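Local coordinates for protein maleylpyruvate isomerase (Ralstonia sp., PDB 2V6K) that catalyses the glutathione-dependent isomerisation of maleylpyruvate to fumarylpyruvate in bacterial naphthalene degradation, working as a homodimeric zeta-class glutathione transferase, at residues A[1-6]-A[19-24]; A[31-36]-A[52-57]; A[70-75]-A[82-87]; A[155-158]-A[164-167]. All coordinates share one frame; numbering follows the deposited sequence.

Following the chain from the N terminus, interaction 1 comes first: helix 12-24 folds back over strand 4-7 within the opening beta-alpha-beta unit. Strand 29-32 completes that unit, and interaction 2 then closes the loop from its end, through helix 43-48, to the segment entering strand 56-58, beside the bound glutathione conjugate. Interaction 3 closes the short turn after helix 67-77, and Lys24 of interaction 1 reaches its Glu75. Interaction 4 closes the loop before helix 164-178. The four follow in series, neither nesting nor crossing. Leu83 O and Leu164 N, 2.9 Å apart in a probable hydrogen bond, join the linker of interaction 3 to the start of helix 164-178.

Interaction 1 of 4, residues A[1-6]-A[19-24]; sequences AKMKLY and IALNLK
Leu21 on the helix carries CG anti to its carbonyl carbon (chi1 -72°), which sends both methyls toward the strand, while Leu5 turns CG anti to its own backbone N (chi1 178°) and comes out to meet it. Met3 gets there differently: its chain runs extended as far as the sulfur and then bends at the last torsion (chi3 33°), bringing CE round to the helix. The two methyls of Leu21 divide the work. CD2 takes the end of the methionine, with Met3 CE and Leu21 CD2 3.6 Å apart, and CD1 lies 4.0 Å from Leu5 CD2. Neither pair is aligned; both side chains of segment 1-6 cross the leucine obliquely. Strand 4-7, helix 12-24 and strand 29-32 form the beta-alpha-beta unit that opens the thioredoxin-like N-terminal domain of a glutathione transferase, and Leu21 is a point at which the helix packs on the first strand. The backbones stay well apart, the nearest CA atoms, those of Leu5 and Leu21, being 9.9 Å from each other, and these apolar side chains bridge the gap. All three residues are buried. Tyr28 touches both Leu5 and Leu21, while Leu57 from the neighbouring strand 56-58 packs on Met3 and Leu5. Met3 also touches Val26, in the turn that leads from the helix to strand 29-32.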
loop_
_atom_site.group_PDB
_atom_site.type_symbol
_atom_site.label_atom_id
_atom_site.label_comp_id
_atom_site.label_asym_id
_atom_site.label_seq_id
_atom_site.Cartn_x
_atom_site.Cartn_y
_atom_site.Cartn_z
ATOM N N ALA A 1 28.193 5.404 -13.973
ATOM C CA ALA A 1 26.784 5.458 -13.486
ATOM C C ALA A 1 26.629 4.740 -12.151
ATOM O O ALA A 1 27.223 3.681 -11.928
ATOM C CB ALA A 1 25.839 4.868 -14.523
ATOM N N LYS A 2 25.829 5.331 -11.267
ATOM C CA LYS A 2 25.576 4.782 -9.930
ATOM C C LYS A 2 24.206 5.201 -9.393
ATOM O O LYS A 2 23.573 6.115 -9.929
ATOM C CB LYS A 2 26.698 5.151 -8.940
ATOM C CG LYS A 2 27.596 6.338 -9.330
ATOM C CD LYS A 2 26.876 7.678 -9.275
ATOM C CE LYS A 2 26.616 8.119 -7.849
ATOM N NZ LYS A 2 25.781 9.338 -7.849
ATOM N N MET A 3 23.755 4.523 -8.339
ATOM C CA MET A 3 22.420 4.756 -7.793
ATOM C C MET A 3 22.307 6.018 -6.955
ATOM O O MET A 3 23.169 6.316 -6.128
ATOM C CB MET A 3 21.930 3.544 -7.010
ATOM C CG MET A 3 21.039 2.634 -7.833
ATOM S SD MET A 3 20.577 1.095 -7.032
ATOM C CE MET A 3 20.490 1.612 -5.325
ATOM N N LYS A 4 21.228 6.754 -7.198
ATOM C CA LYS A 4 20.959 8.015 -6.516
ATOM C C LYS A 4 19.608 7.910 -5.829
ATOM O O LYS A 4 18.593 7.629 -6.475
ATOM C CB LYS A 4 20.948 9.175 -7.514
ATOM C CG LYS A 4 22.283 9.423 -8.205
ATOM C CD LYS A 4 22.143 10.434 -9.330
ATOM C CE LYS A 4 23.437 10.552 -10.120
ATOM N NZ LYS A 4 23.248 11.313 -11.385
ATOM N N LEU A 5 19.606 8.122 -4.518
ATOM C CA LEU A 5 18.388 8.044 -3.731
ATOM C C LEU A 5 17.863 9.438 -3.412
ATOM O O LEU A 5 18.461 10.164 -2.614
ATOM C CB LEU A 5 18.632 7.262 -2.439
ATOM C CG LEU A 5 17.426 7.162 -1.495
ATOM C CD1 LEU A 5 16.303 6.334 -2.102
ATOM C CD2 LEU A 5 17.830 6.608 -0.135
ATOM N N TYR A 6 16.749 9.803 -4.043
ATOM C CA TYR A 6 16.087 11.073 -3.772
ATOM C C TYR A 6 15.176 10.865 -2.580
ATOM O O TYR A 6 14.213 10.110 -2.656
ATOM C CB TYR A 6 15.283 11.529 -4.987
ATOM C CG TYR A 6 16.146 11.913 -6.160
ATOM C CD1 TYR A 6 16.614 13.217 -6.299
ATOM C CD2 TYR A 6 16.509 10.971 -7.124
ATOM C CE1 TYR A 6 17.413 13.577 -7.371
ATOM C CE2 TYR A 6 17.307 11.323 -8.203
ATOM C CZ TYR A 6 17.757 12.626 -8.317
ATOM O OH TYR A 6 18.549 12.986 -9.386
ATOM N N ILE A 19 16.581 1.410 4.970
ATOM C CA ILE A 19 16.841 0.170 5.707
ATOM C C ILE A 19 17.095 -0.977 4.733
ATOM O O ILE A 19 18.064 -1.716 4.886
ATOM C CB ILE A 19 15.698 -0.210 6.676
ATOM C CG1 ILE A 19 15.508 0.858 7.760
ATOM C CG2 ILE A 19 15.986 -1.564 7.324
ATOM C CD1 ILE A 19 14.167 0.756 8.501
ATOM N N ALA A 20 16.232 -1.114 3.732
ATOM C CA ALA A 20 16.361 -2.195 2.753
ATOM C C ALA A 20 17.679 -2.097 1.983
ATOM O O ALA A 20 18.382 -3.099 1.821
ATOM C CB ALA A 20 15.176 -2.196 1.799
ATOM N N LEU A 21 18.025 -0.896 1.522
ATOM C CA LEU A 21 19.294 -0.684 0.825
ATOM C C LEU A 21 20.477 -1.059 1.704
ATOM O O LEU A 21 21.402 -1.726 1.240
ATOM C CB LEU A 21 19.425 0.768 0.349
ATOM C CG LEU A 21 18.536 1.168 -0.830
ATOM C CD1 LEU A 21 18.391 2.668 -0.881
ATOM C CD2 LEU A 21 19.111 0.649 -2.134
ATOM N N ASN A 22 20.444 -0.640 2.967
ATOM C CA ASN A 22 21.540 -0.937 3.891
ATOM C C ASN A 22 21.654 -2.423 4.195
ATOM O O ASN A 22 22.765 -2.957 4.271
ATOM C CB ASN A 22 21.403 -0.149 5.196
ATOM C CG ASN A 22 21.558 1.343 5.001
ATOM O OD1 ASN A 22 21.886 1.814 3.912
ATOM N ND2 ASN A 22 21.306 2.100 6.065
ATOM N N LEU A 23 20.520 -3.100 4.352
ATOM C CA LEU A 23 20.550 -4.538 4.599
ATOM C C LEU A 23 21.184 -5.278 3.428
ATOM O O LEU A 23 21.902 -6.260 3.625
ATOM C CB LEU A 23 19.148 -5.078 4.889
ATOM C CG LEU A 23 18.591 -4.772 6.281
ATOM C CD1 LEU A 23 17.101 -5.056 6.325
ATOM C CD2 LEU A 23 19.314 -5.579 7.355
ATOM N N LYS A 24 20.942 -4.791 2.216
ATOM C CA LYS A 24 21.519 -5.389 1.013
ATOM C C LYS A 24 22.972 -4.970 0.779
ATOM O O LYS A 24 23.660 -5.556 -0.055
ATOM C CB LYS A 24 20.679 -5.037 -0.220
ATOM C CG LYS A 24 19.261 -5.604 -0.230
ATOM C CD LYS A 24 19.249 -7.129 -0.189
ATOM C CE LYS A 24 17.863 -7.654 -0.521
ATOM N NZ LYS A 24 17.823 -9.145 -0.543
#

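Interaction 2 of 4, residues A[31-36]-A[52-57]; sequences LAVHLG and QLVPAL. With TGG (gamma-glutamyl-S-(1,2-dicarboxyethyl)cysteinylglycine), chain C.
Val33 and Val54 bring the two backbones nearest, with CA atoms 7.9 Å apart, just after strand 29-32 and just before strand 56-58. The peptide bond between Val54 and Pro55 is cis, the cis-proline of the thioredoxin fold as glutathione transferases keep it. Val54 meets the opposing segment with both branches. Its CG1 lies 4.1 Å from Val33 CB, and its CG2 meets Leu35 CD1 end to end at 3.9 Å. CG2 sits between the backbone N and the carbonyl carbon, which also brings it alongside the bound conjugate, 3.4 Å from TGG OC2. Leu35 CD1 in turn touches TGG SG2 at 3.3 Å. Leu53, pointing the other way, packs on TGG CD1 and TGG CO2. Thr13 OG1 also bonds to Val54 O, and Phe45 packs on Val33 and Val54. Val54 N donates to TGG OC2 over 2.8 Å at 170°, and TGG NN2 donates to Val54 O over 2.8 Å at 173°. Two nearly straight bonds in opposite senses pair the ligand's cysteinyl part with the backbone like an antiparallel strand, so polar recognition by this segment rests on the main chain, while apolar contacts pack Val54 against Leu35, which touches the thioether sulfur.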
loop_
_atom_site.group_PDB
_atom_site.type_symbol
_atom_site.label_atom_id
_atom_site.label_comp_id
_atom_site.label_asym_id
_atom_site.label_seq_id
_atom_site.Cartn_x
_atom_site.Cartn_y
_atom_site.Cartn_z
ATOM N N LEU A 31 20.580 12.010 -2.141
ATOM C CA LEU A 31 20.181 13.292 -2.692
ATOM C C LEU A 31 18.960 13.798 -1.945
ATOM O O LEU A 31 17.844 13.296 -2.112
ATOM C CB LEU A 31 19.925 13.192 -4.197
ATOM C CG LEU A 31 21.156 12.914 -5.069
ATOM C CD1 LEU A 31 20.762 12.815 -6.522
ATOM C CD2 LEU A 31 22.242 13.978 -4.887
ATOM N N ALA A 32 19.191 14.794 -1.098
ATOM C CA ALA A 32 18.153 15.329 -0.236
ATOM C C ALA A 32 17.145 16.127 -1.038
ATOM O O ALA A 32 17.511 16.972 -1.861
ATOM C CB ALA A 32 18.766 16.198 0.842
ATOM N N VAL A 33 15.875 15.836 -0.791
ATOM C CA VAL A 33 14.773 16.615 -1.323
ATOM C C VAL A 33 14.066 17.156 -0.092
ATOM O O VAL A 33 13.452 16.403 0.669
ATOM C CB VAL A 33 13.830 15.739 -2.180
ATOM C CG1 VAL A 33 12.652 16.565 -2.694
ATOM C CG2 VAL A 33 14.594 15.122 -3.351
ATOM N N HIS A 34 14.192 18.464 0.125
ATOM C CA HIS A 34 13.730 19.062 1.369
ATOM C C HIS A 34 12.218 19.266 1.363
ATOM O O HIS A 34 11.704 20.205 0.749
ATOM C CB HIS A 34 14.455 20.380 1.653
ATOM C CG HIS A 34 14.403 20.778 3.089
ATOM N ND1 HIS A 34 13.222 20.850 3.796
ATOM C CD2 HIS A 34 15.384 21.118 3.957
ATOM C CE1 HIS A 34 13.479 21.211 5.040
ATOM N NE2 HIS A 34 14.783 21.381 5.163
ATOM N N LEU A 35 11.509 18.373 2.042
ATOM C CA LEU A 35 10.050 18.398 2.038
ATOM C C LEU A 35 9.474 19.605 2.762
ATOM O O LEU A 35 8.409 20.096 2.396
ATOM C CB LEU A 35 9.488 17.110 2.638
ATOM C CG LEU A 35 10.014 15.808 2.030
ATOM C CD1 LEU A 35 9.370 14.638 2.724
ATOM C CD2 LEU A 35 9.762 15.741 0.534
ATOM N N GLY A 36 10.181 20.082 3.784
ATOM C CA GLY A 36 9.741 21.279 4.507
ATOM C C GLY A 36 9.758 22.516 3.623
ATOM O O GLY A 36 8.888 23.389 3.728
ATOM N N GLN A 52 5.555 13.242 -7.437
ATOM C CA GLN A 52 6.077 14.276 -6.531
ATOM C C GLN A 52 6.018 13.868 -5.057
ATOM O O GLN A 52 5.605 14.634 -4.179
ATOM C CB GLN A 52 5.416 15.627 -6.808
ATOM C CG GLN A 52 5.904 16.192 -8.135
ATOM C CD GLN A 52 5.262 17.496 -8.510
ATOM O OE1 GLN A 52 4.110 17.530 -8.935
ATOM N NE2 GLN A 52 6.015 18.582 -8.381
ATOM N N LEU A 53 6.440 12.632 -4.807
ATOM C CA LEU A 53 6.625 12.109 -3.456
ATOM C C LEU A 53 7.990 11.447 -3.366
ATOM O O LEU A 53 8.598 11.117 -4.391
ATOM C CB LEU A 53 5.540 11.082 -3.115
ATOM C CG LEU A 53 4.084 11.558 -3.182
ATOM C CD1 LEU A 53 3.131 10.367 -3.098
ATOM C CD2 LEU A 53 3.774 12.580 -2.092
ATOM N N VAL A 54 8.475 11.262 -2.143
ATOM C CA VAL A 54 9.741 10.555 -1.939
ATOM C C VAL A 54 9.500 9.201 -1.266
ATOM O O VAL A 54 8.502 9.026 -0.564
ATOM C CB VAL A 54 10.782 11.405 -1.147
ATOM C CG1 VAL A 54 11.151 12.677 -1.922
ATOM C CG2 VAL A 54 10.288 11.739 0.262
ATOM N N PRO A 55 10.403 8.231 -1.479
ATOM C CA PRO A 55 11.636 8.287 -2.255
ATOM C C PRO A 55 11.474 7.985 -3.740
ATOM O O PRO A 55 10.460 7.428 -4.165
ATOM C CB PRO A 55 12.478 7.190 -1.600
ATOM C CG PRO A 55 11.458 6.134 -1.261
ATOM C CD PRO A 55 10.232 6.917 -0.827
ATOM N N ALA A 56 12.497 8.360 -4.501
ATOM C CA ALA A 56 12.688 7.886 -5.861
ATOM C C ALA A 56 14.124 7.409 -5.956
ATOM O O ALA A 56 15.017 7.990 -5.344
ATOM C CB ALA A 56 12.417 8.989 -6.870
ATOM N N LEU A 57 14.344 6.343 -6.716
ATOM C CA LEU A 57 15.667 5.753 -6.831
ATOM C C LEU A 57 16.091 5.741 -8.289
ATOM O O LEU A 57 15.510 5.022 -9.109
ATOM C CB LEU A 57 15.662 4.336 -6.243
ATOM C CG LEU A 57 17.007 3.604 -6.182
ATOM C CD1 LEU A 57 17.982 4.310 -5.244
ATOM C CD2 LEU A 57 16.808 2.161 -5.755
HETATM O OC1 TGG C . 5.855 4.169 -0.498
HETATM C CO1 TGG C . 5.852 5.034 -1.396
HETATM O OT1 TGG C . 6.867 5.369 -2.041
HETATM C CA1 TGG C . 4.540 5.689 -1.721
HETATM N NN1 TGG C . 3.452 4.725 -1.608
HETATM C CB1 TGG C . 4.252 6.834 -0.756
HETATM C CG1 TGG C . 5.275 7.949 -0.901
HETATM C CD1 TGG C . 4.905 9.248 -0.195
HETATM O OE1 TGG C . 3.821 9.164 0.699
HETATM N NN2 TGG C . 6.058 9.817 0.431
HETATM C CA2 TGG C . 5.978 10.824 1.454
HETATM C CO2 TGG C . 5.816 12.115 0.663
HETATM O OC2 TGG C . 6.950 12.475 -0.088
HETATM N NN3 TGG C . 5.218 13.199 1.382
HETATM C CA3 TGG C . 5.223 14.530 0.810
HETATM C CO3 TGG C . 3.858 15.143 0.950
HETATM O OC3 TGG C . 2.948 14.488 1.495
HETATM O OT3 TGG C . 3.718 16.307 0.509
HETATM C CB2 TGG C . 7.258 10.615 2.238
HETATM S SG2 TGG C . 7.666 11.862 3.397
HETATM C CD2 TGG C . 6.528 11.849 4.740
HETATM C CE2 TGG C . 6.777 10.641 5.611
HETATM O OE2 TGG C . 7.298 10.774 6.742
HETATM O OF2 TGG C . 6.456 9.512 5.175
HETATM C CF2 TGG C . 6.777 13.173 5.462
HETATM C CH2 TGG C . 5.782 13.481 6.553
HETATM O OI2 TGG C . 4.713 12.847 6.600
HETATM O OJ2 TGG C . 6.086 14.370 7.383
#

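Interaction 3 of 4, residues A[70-75]-A[82-87]; sequences IIEWLE and ALLPAD
Glu75 turns its flat carboxylate to the backbone of the 82-84 turn, and both oxygens face peptide N-H groups. Leu83 N donates to Glu75 OE1 over 2.7 Å at 162°; it approaches on the syn side but stands 35° out of the carboxylate plane. The other oxygen takes a weak, more bent bond, Leu84 N to Glu75 OE2 at 3.3 Å. Carbon atoms also lie beside the group: Leu83 CB is 3.4 Å from OE1 of Glu75, and the methyl of Ala82 is close to OE2. The glutamate gets there with CG anti to the backbone N and a bend at chi2 of 65°, which swings the carboxylate off helix 67-77 toward the turn. One helical turn back, Glu72 points its CB away from the turn, yet a bent chain returns its carboxylate, and the Leu84 side chain crosses that of Glu72 at about a right angle, with CD1 3.7 Å from Glu72 OE1. The same methyl rests 4.0 Å from Glu75 CG. Segment 82-87 is the linker from the last helix of the thioredoxin-like domain into helix 88-104 of the all-helical C-terminal domain, and here it is tied back to the helix it has just left. Lys24 forms a salt bridge with Glu75 OE1, probably balancing its charge, while Glu72 OE2 forms a salt bridge with Arg95 of its own chain. Leu84 goes on to pack against Val94 and Leu164, and at the far end of the linker Asp87 caps helix 88-104 through its OD2 and Gly90 N.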
loop_
_atom_site.group_PDB
_atom_site.type_symbol
_atom_site.label_atom_id
_atom_site.label_comp_id
_atom_site.label_asym_id
_atom_site.label_seq_id
_atom_site.Cartn_x
_atom_site.Cartn_y
_atom_site.Cartn_z
ATOM N N ILE A 70 10.016 -0.741 -5.243
ATOM C CA ILE A 70 11.473 -0.657 -5.217
ATOM C C ILE A 70 12.054 -1.722 -4.295
ATOM O O ILE A 70 13.037 -2.376 -4.649
ATOM C CB ILE A 70 11.962 0.741 -4.783
ATOM C CG1 ILE A 70 11.479 1.804 -5.771
ATOM C CG2 ILE A 70 13.489 0.757 -4.683
ATOM C CD1 ILE A 70 11.661 3.240 -5.287
ATOM N N ILE A 71 11.461 -1.899 -3.120
ATOM C CA ILE A 71 11.970 -2.894 -2.175
ATOM C C ILE A 71 11.843 -4.322 -2.718
ATOM O O ILE A 71 12.784 -5.119 -2.590
ATOM C CB ILE A 71 11.345 -2.718 -0.783
ATOM C CG1 ILE A 71 11.817 -1.386 -0.185
ATOM C CG2 ILE A 71 11.716 -3.892 0.136
ATOM C CD1 ILE A 71 11.067 -0.965 1.076
ATOM N N GLU A 72 10.715 -4.642 -3.357
ATOM C CA GLU A 72 10.565 -5.942 -4.026
ATOM C C GLU A 72 11.611 -6.130 -5.133
ATOM O O GLU A 72 12.151 -7.231 -5.307
ATOM C CB GLU A 72 9.157 -6.095 -4.600
ATOM C CG GLU A 72 8.049 -6.187 -3.560
ATOM C CD GLU A 72 7.657 -7.609 -3.189
ATOM O OE1 GLU A 72 8.292 -8.580 -3.661
ATOM O OE2 GLU A 72 6.674 -7.750 -2.433
ATOM N N TRP A 73 11.900 -5.056 -5.865
ATOM C CA TRP A 73 12.943 -5.062 -6.895
ATOM C C TRP A 73 14.327 -5.329 -6.292
ATOM O O TRP A 73 15.083 -6.155 -6.811
ATOM C CB TRP A 73 12.882 -3.750 -7.686
ATOM C CG TRP A 73 13.933 -3.540 -8.738
ATOM C CD1 TRP A 73 13.889 -3.947 -10.040
ATOM C CD2 TRP A 73 15.169 -2.834 -8.580
ATOM N NE1 TRP A 73 15.030 -3.549 -10.700
ATOM C CE2 TRP A 73 15.830 -2.862 -9.824
ATOM C CE3 TRP A 73 15.781 -2.179 -7.500
ATOM C CZ2 TRP A 73 17.083 -2.269 -10.022
ATOM C CZ3 TRP A 73 17.027 -1.588 -7.697
ATOM C CH2 TRP A 73 17.658 -1.638 -8.947
ATOM N N LEU A 74 14.647 -4.655 -5.186
ATOM C CA LEU A 74 15.912 -4.898 -4.483
ATOM C C LEU A 74 16.053 -6.344 -4.047
ATOM O O LEU A 74 17.132 -6.924 -4.166
ATOM C CB LEU A 74 16.039 -4.003 -3.250
ATOM C CG LEU A 74 16.300 -2.521 -3.475
ATOM C CD1 LEU A 74 16.245 -1.800 -2.144
ATOM C CD2 LEU A 74 17.666 -2.315 -4.119
ATOM N N GLU A 75 14.972 -6.929 -3.537
ATOM C CA GLU A 75 15.010 -8.309 -3.067
ATOM C C GLU A 75 15.385 -9.269 -4.195
ATOM O O GLU A 75 16.161 -10.205 -3.988
ATOM C CB GLU A 75 13.665 -8.694 -2.437
ATOM C CG GLU A 75 13.507 -10.177 -2.129
ATOM C CD GLU A 75 14.466 -10.704 -1.072
ATOM O OE1 GLU A 75 15.222 -9.915 -0.456
ATOM O OE2 GLU A 75 14.448 -11.929 -0.856
ATOM N N ALA A 82 18.496 -12.443 2.125
ATOM C CA ALA A 82 17.097 -12.469 1.718
ATOM C C ALA A 82 16.232 -11.668 2.687
ATOM O O ALA A 82 16.338 -11.840 3.906
ATOM C CB ALA A 82 16.598 -13.898 1.628
ATOM N N LEU A 83 15.389 -10.797 2.139
ATOM C CA LEU A 83 14.416 -10.043 2.940
ATOM C C LEU A 83 13.002 -10.609 2.831
ATOM O O LEU A 83 12.072 -10.108 3.463
ATOM C CB LEU A 83 14.431 -8.562 2.556
ATOM C CG LEU A 83 15.785 -7.859 2.700
ATOM C CD1 LEU A 83 15.665 -6.392 2.336
ATOM C CD2 LEU A 83 16.360 -8.015 4.109
ATOM N N LEU A 84 12.843 -11.651 2.023
ATOM C CA LEU A 84 11.590 -12.396 1.958
ATOM C C LEU A 84 11.888 -13.870 2.136
ATOM O O LEU A 84 12.918 -14.349 1.666
ATOM C CB LEU A 84 10.892 -12.178 0.619
ATOM C CG LEU A 84 10.161 -10.846 0.470
ATOM C CD1 LEU A 84 9.664 -10.669 -0.957
ATOM C CD2 LEU A 84 8.998 -10.751 1.462
ATOM N N PRO A 85 10.997 -14.600 2.828
ATOM C CA PRO A 85 11.207 -16.042 2.931
ATOM C C PRO A 85 10.951 -16.752 1.606
ATOM O O PRO A 85 10.407 -16.158 0.671
ATOM C CB PRO A 85 10.207 -16.483 4.003
ATOM C CG PRO A 85 9.239 -15.400 4.128
ATOM C CD PRO A 85 9.798 -14.141 3.549
ATOM N N ALA A 86 11.348 -18.015 1.536
ATOM C CA ALA A 86 11.298 -18.776 0.296
ATOM C C ALA A 86 9.949 -19.445 0.041
ATOM O O ALA A 86 9.624 -19.765 -1.105
ATOM C CB ALA A 86 12.414 -19.804 0.275
ATOM N N ASP A 87 9.169 -19.652 1.101
ATOM C CA ASP A 87 7.909 -20.395 1.008
ATOM C C ASP A 87 6.720 -19.468 0.802
ATOM O O ASP A 87 6.704 -18.351 1.317
ATOM C CB ASP A 87 7.702 -21.269 2.249
ATOM C CG ASP A 87 7.568 -20.456 3.522
ATOM O OD1 ASP A 87 8.539 -19.762 3.895
ATOM O OD2 ASP A 87 6.490 -20.513 4.151
#

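Interaction 4 of 4, residues A[155-158]-A[164-167]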
loop_
_atom_site.group_PDB
_atom_site.type_symbol
_atom_site.label_atom_id
_atom_site.label_comp_id
_atom_site.label_asym_id
_atom_site.label_seq_id
_atom_site.Cartn_x
_atom_site.Cartn_y
_atom_site.Cartn_z
ATOM N N ARG A 155 13.291 -12.855 16.956
ATOM C CA ARG A 155 13.480 -11.469 17.404
ATOM C C ARG A 155 12.783 -10.431 16.531
ATOM O O ARG A 155 12.571 -9.291 16.955
ATOM C CB ARG A 155 14.973 -11.133 17.453
ATOM C CG ARG A 155 15.758 -11.931 18.481
ATOM C CD ARG A 155 17.259 -11.843 18.230
ATOM N NE ARG A 155 17.653 -12.542 17.007
ATOM C CZ ARG A 155 18.873 -12.518 16.478
ATOM N NH1 ARG A 155 19.846 -11.827 17.057
ATOM N NH2 ARG A 155 19.119 -13.190 15.360
ATOM N N TYR A 156 12.442 -10.812 15.306
ATOM C CA TYR A 156 11.952 -9.852 14.322
ATOM C C TYR A 156 10.491 -10.105 13.976
ATOM O O TYR A 156 9.841 -10.931 14.618
ATOM C CB TYR A 156 12.868 -9.860 13.090
ATOM C CG TYR A 156 14.318 -9.684 13.476
ATOM C CD1 TYR A 156 14.808 -8.443 13.894
ATOM C CD2 TYR A 156 15.190 -10.766 13.473
ATOM C CE1 TYR A 156 16.139 -8.287 14.272
ATOM C CE2 TYR A 156 16.525 -10.623 13.851
ATOM C CZ TYR A 156 16.990 -9.385 14.250
ATOM O OH TYR A 156 18.307 -9.253 14.623
ATOM N N SER A 157 9.963 -9.396 12.983
ATOM C CA SER A 157 8.542 -9.539 12.645
ATOM C C SER A 157 8.193 -10.943 12.173
ATOM O O SER A 157 7.085 -11.421 12.401
ATOM C CB SER A 157 8.128 -8.540 11.566
ATOM O OG SER A 157 8.209 -7.202 12.029
ATOM N N PHE A 158 9.140 -11.582 11.498
ATOM C CA PHE A 158 8.950 -12.914 10.946
ATOM C C PHE A 158 10.264 -13.673 11.052
ATOM O O PHE A 158 11.312 -13.175 10.638
ATOM C CB PHE A 158 8.514 -12.824 9.479
ATOM C CG PHE A 158 8.213 -14.160 8.858
ATOM C CD1 PHE A 158 6.929 -14.687 8.913
ATOM C CD2 PHE A 158 9.214 -14.890 8.231
ATOM C CE1 PHE A 158 6.644 -15.931 8.350
ATOM C CE2 PHE A 158 8.944 -16.134 7.673
ATOM C CZ PHE A 158 7.654 -16.654 7.731
ATOM N N LEU A 164 11.505 -7.667 4.940
ATOM C CA LEU A 164 10.969 -6.374 4.537
ATOM C C LEU A 164 9.872 -5.859 5.471
ATOM O O LEU A 164 9.668 -4.653 5.560
ATOM C CB LEU A 164 10.580 -6.303 3.055
ATOM C CG LEU A 164 9.544 -7.207 2.406
ATOM C CD1 LEU A 164 8.126 -6.811 2.790
ATOM C CD2 LEU A 164 9.732 -7.135 0.891
ATOM N N ALA A 165 9.199 -6.746 6.207
ATOM C CA ALA A 165 8.206 -6.270 7.179
ATOM C C ALA A 165 8.856 -5.340 8.209
ATOM O O ALA A 165 8.288 -4.306 8.571
ATOM C CB ALA A 165 7.496 -7.433 7.864
ATOM N N ASP A 166 10.062 -5.680 8.654
ATOM C CA ASP A 166 10.776 -4.837 9.616
ATOM C C ASP A 166 11.164 -3.497 9.010
ATOM O O ASP A 166 11.212 -2.483 9.715
ATOM C CB ASP A 166 12.026 -5.547 10.134
ATOM C CG ASP A 166 11.712 -6.886 10.750
ATOM O OD1 ASP A 166 10.859 -6.946 11.662
ATOM O OD2 ASP A 166 12.331 -7.882 10.322
ATOM N N CYS A 167 11.451 -3.493 7.710
ATOM C CA CYS A 167 11.755 -2.250 7.001
ATOM C C CYS A 167 10.583 -1.287 7.050
ATOM O O CYS A 167 10.790 -0.080 7.111
ATOM C CB CYS A 167 12.133 -2.509 5.543
ATOM S SG CYS A 167 13.605 -3.499 5.311
HETATM O O HOH W 1 11.282 -10.260 10.105
#
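Asp166 OD1 is held by two donors from Ser157. Ser157 N donates to Asp166 OD1 over 2.9 Å at 151°, meeting the oxygen's syn lone pair. Ser157 OG donates to Asp166 OD1 over 2.7 Å from above the carboxylate plane. Serine OG lies beside its own backbone N (chi1 -66°), which lets both groups converge on one oxygen. OD2 of Asp166 sits 3.4 Å from Tyr156 CB, the tyrosine ring and carboxylate planes 64° apart, and Ser157 CB rests on Ala165 CB at 3.9 Å. Water 1 accepts from Phe158 N at 2.9 Å, lies 2.6 Å from Asp166 OD2 and probably donates to it, its protons being shared among several acceptors. Further out, Thr163 N, just before helix 164-178, donates to Asp166 OD2, and Tyr143 OH is hydrogen-bonded to Ser157 OG; Val192 of helix 187-196 packs on both Ser157 and Asp166. With Thr163 just ahead of the helix and Asp166 in its first turn, this is consistent with the N-capping box described in glutathione transferases. The serine hydroxyl, the N-H groups of Ser157 and Thr163 and probably a water meet the buried carboxylate and would probably stabilise its negative charge.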